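Local coordinates for protein ochratoxinase (PDB 4C65) that removes C-terminal aromatic amino acids as a zinc-dependent amidohydrolase, splitting ochratoxin A into ochratoxin alpha and L-phenylalanine, at residues P63-C68 with A364-A369. Sequence-based numbering, arbitrary orientation.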
ATOM      1  N   PRO A  63       0.366 -49.538  20.926  1.00 14.49           N
ATOM      2  CA  PRO A  63       0.118 -48.095  20.929  1.00 14.12           C
ATOM      3  C   PRO A  63      -0.453 -47.601  19.627  1.00 13.58           C
ATOM      4  O   PRO A  63      -0.200 -48.180  18.568  1.00 13.60           O
ATOM      5  CB  PRO A  63       1.519 -47.480  21.126  1.00 14.44           C
ATOM      6  CG  PRO A  63       2.401 -48.601  21.540  1.00 15.08           C
ATOM      7  CD  PRO A  63       1.799 -49.833  20.944  1.00 15.21           C
ATOM      8  N   GLY A  64      -1.238 -46.536  19.702  1.00 13.36           N
ATOM      9  CA  GLY A  64      -1.673 -45.835  18.487  1.00 13.28           C
ATOM     10  C   GLY A  64      -0.466 -45.372  17.661  1.00 12.95           C
ATOM     11  O   GLY A  64       0.569 -45.009  18.219  1.00 13.14           O
ATOM     12  N   LEU A  65      -0.609 -45.413  16.341  1.00 12.96           N
ATOM     13  CA  LEU A  65       0.501 -45.145  15.440  1.00 13.24           C
ATOM     14  C   LEU A  65       0.705 -43.652  15.208  1.00 13.05           C
ATOM     15  O   LEU A  65      -0.250 -42.881  15.192  1.00 12.75           O
ATOM     16  CB  LEU A  65       0.257 -45.839  14.113  1.00 13.63           C
ATOM     17  CG  LEU A  65       0.306 -47.360  14.135  1.00 14.24           C
ATOM     18  CD1 LEU A  65      -0.411 -47.917  12.920  1.00 14.58           C
ATOM     19  CD2 LEU A  65       1.767 -47.811  14.182  1.00 14.96           C
ATOM     20  N   TRP A  66       1.970 -43.273  15.028  1.00 13.65           N
ATOM     21  CA  TRP A  66       2.362 -41.913  14.658  1.00 13.66           C
ATOM     22  C   TRP A  66       2.837 -41.898  13.210  1.00 13.90           C
ATOM     23  O   TRP A  66       3.427 -42.862  12.733  1.00 14.90           O
ATOM     24  CB  TRP A  66       3.533 -41.429  15.472  1.00 14.18           C
ATOM     25  CG  TRP A  66       3.220 -40.936  16.832  1.00 14.07           C
ATOM     26  CD1 TRP A  66       2.706 -41.650  17.855  1.00 14.08           C
ATOM     27  CD2 TRP A  66       3.513 -39.637  17.354  1.00 14.15           C
ATOM     28  NE1 TRP A  66       2.596 -40.856  18.976  1.00 14.07           N
ATOM     29  CE2 TRP A  66       3.089 -39.615  18.687  1.00 14.19           C
ATOM     30  CE3 TRP A  66       4.073 -38.480  16.811  1.00 14.67           C
ATOM     31  CZ2 TRP A  66       3.183 -38.482  19.479  1.00 14.52           C
ATOM     32  CZ3 TRP A  66       4.191 -37.362  17.614  1.00 14.93           C
ATOM     33  CH2 TRP A  66       3.757 -37.379  18.939  1.00 14.92           C
ATOM     34  N   ASP A  67       2.538 -40.816  12.497  1.00 13.60           N
ATOM     35  CA  ASP A  67       3.304 -40.478  11.326  1.00 13.83           C
ATOM     36  C   ASP A  67       3.912 -39.115  11.549  1.00 14.12           C
ATOM     37  O   ASP A  67       3.192 -38.153  11.855  1.00 14.15           O
ATOM     38  CB  ASP A  67       2.475 -40.508  10.063  1.00 13.53           C
ATOM     39  CG  ASP A  67       3.356 -40.561   8.818  1.00 14.12           C
ATOM     40  OD1 ASP A  67       3.914 -39.489   8.436  1.00 14.07           O
ATOM     41  OD2 ASP A  67       3.492 -41.667   8.260  1.00 14.45           O
ATOM     42  N   CYS A  68       5.231 -39.042  11.394  1.00 14.88           N
ATOM     43  CA  CYS A  68       5.972 -37.848  11.728  1.00 15.51           C
ATOM     44  C   CYS A  68       6.257 -36.930  10.554  1.00 16.16           C
ATOM     45  O   CYS A  68       7.010 -35.965  10.690  1.00 17.11           O
ATOM     46  CB  CYS A  68       7.270 -38.245  12.397  1.00 16.31           C
ATOM     47  SG  CYS A  68       7.001 -39.171  13.927  1.00 16.25           S
ATOM     48  N   ALA A 364       9.663 -47.466  15.898  1.00 17.44           N
ATOM     49  CA  ALA A 364       9.882 -46.227  15.150  1.00 16.49           C
ATOM     50  C   ALA A 364       8.568 -45.482  14.854  1.00 15.31           C
ATOM     51  O   ALA A 364       8.589 -44.267  14.652  1.00 14.86           O
ATOM     52  CB  ALA A 364      10.624 -46.523  13.853  1.00 16.84           C
ATOM     53  N   ALA A 365       7.447 -46.193  14.839  1.00 14.97           N
ATOM     54  CA  ALA A 365       6.160 -45.555  14.597  1.00 14.31           C
ATOM     55  C   ALA A 365       5.347 -45.297  15.861  1.00 13.72           C
ATOM     56  O   ALA A 365       4.265 -44.714  15.795  1.00 13.26           O
ATOM     57  CB  ALA A 365       5.349 -46.386  13.636  1.00 14.85           C
ATOM     58  N   THR A 366       5.861 -45.729  17.006  1.00 13.73           N
ATOM     59  CA  THR A 366       5.165 -45.565  18.262  1.00 13.39           C
ATOM     60  C   THR A 366       6.059 -44.949  19.301  1.00 13.22           C
ATOM     61  O   THR A 366       6.029 -43.745  19.504  1.00 12.47           O
ATOM     62  CB  THR A 366       4.570 -46.908  18.752  1.00 14.25           C
ATOM     63  OG1 THR A 366       5.601 -47.889  18.969  1.00 14.92           O
ATOM     64  CG2 THR A 366       3.600 -47.438  17.747  1.00 14.31           C
ATOM     65  N   ALA A 367       6.905 -45.748  19.934  1.00 13.98           N
ATOM     66  CA  ALA A 367       7.695 -45.287  21.085  1.00 14.31           C
ATOM     67  C   ALA A 367       8.620 -44.101  20.761  1.00 14.10           C
ATOM     68  O   ALA A 367       8.765 -43.201  21.578  1.00 13.77           O
ATOM     69  CB  ALA A 367       8.490 -46.441  21.699  1.00 15.19           C
ATOM     70  N   ASN A 368       9.255 -44.129  19.598  1.00 14.45           N
ATOM     71  CA  ASN A 368      10.234 -43.114  19.217  1.00 14.59           C
ATOM     72  C   ASN A 368       9.589 -41.889  18.651  1.00 14.32           C
ATOM     73  O   ASN A 368      10.168 -40.818  18.670  1.00 14.32           O
ATOM     74  CB  ASN A 368      11.191 -43.651  18.156  1.00 14.96           C
ATOM     75  CG  ASN A 368      12.209 -44.634  18.715  1.00 15.99           C
ATOM     76  OD1 ASN A 368      12.404 -44.758  19.921  1.00 16.39           O
ATOM     77  ND2 ASN A 368      12.863 -45.347  17.814  1.00 16.70           N
ATOM     78  N   ALA A 369       8.377 -42.045  18.134  1.00 14.63           N
ATOM     79  CA  ALA A 369       7.744 -41.001  17.330  1.00 14.20           C
ATOM     80  C   ALA A 369       7.537 -39.658  18.042  1.00 14.20           C
ATOM     81  O   ALA A 369       7.733 -38.608  17.428  1.00 14.36           O
ATOM     82  CB  ALA A 369       6.440 -41.501  16.778  1.00 14.05           C
TER
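In the twisted TIM barrel of this amidohydrolase, the strand carrying Trp66 leads into the HxH motif, His69 and His71, that binds one zinc, and the chain leaving helix 358-365 packs against it, Ala365 and Ala369 meeting the tryptophan. One backbone hydrogen bond ties the two: Trp66 N gives its hydrogen to Ala365 O at 2.8 Å, and the bond is fairly straight, with an N-H...O angle of 158°. A hydrogen bond from Ala369 N to Thr366 O at 3.2 Å then closes a turn, and the Ala369 methyl lies over one face of the Trp66 indole, offset toward the rim. The Trp66 ring also meets that of Tyr137, their planes nearly parallel. Toward the start of the strand, the side chains of Pro63 and Thr366 cross at about a right angle, Pro63 CB 3.9 Å from Thr366 CB, while Leu65 CD2 reaches Ala365 CB at 3.9 Å. Thr366 OG1 turns to Ile362 O in the preceding helical turn, and Thr366 CG2 packs against Leu65 CD2 at 4.0 Å. Next to His69, Cys68 SG rests 3.7 Å from Ala369 CB and 3.6 Å from Ala369 O, an oxygen that accepts a hydrogen bond from Ser372 OG.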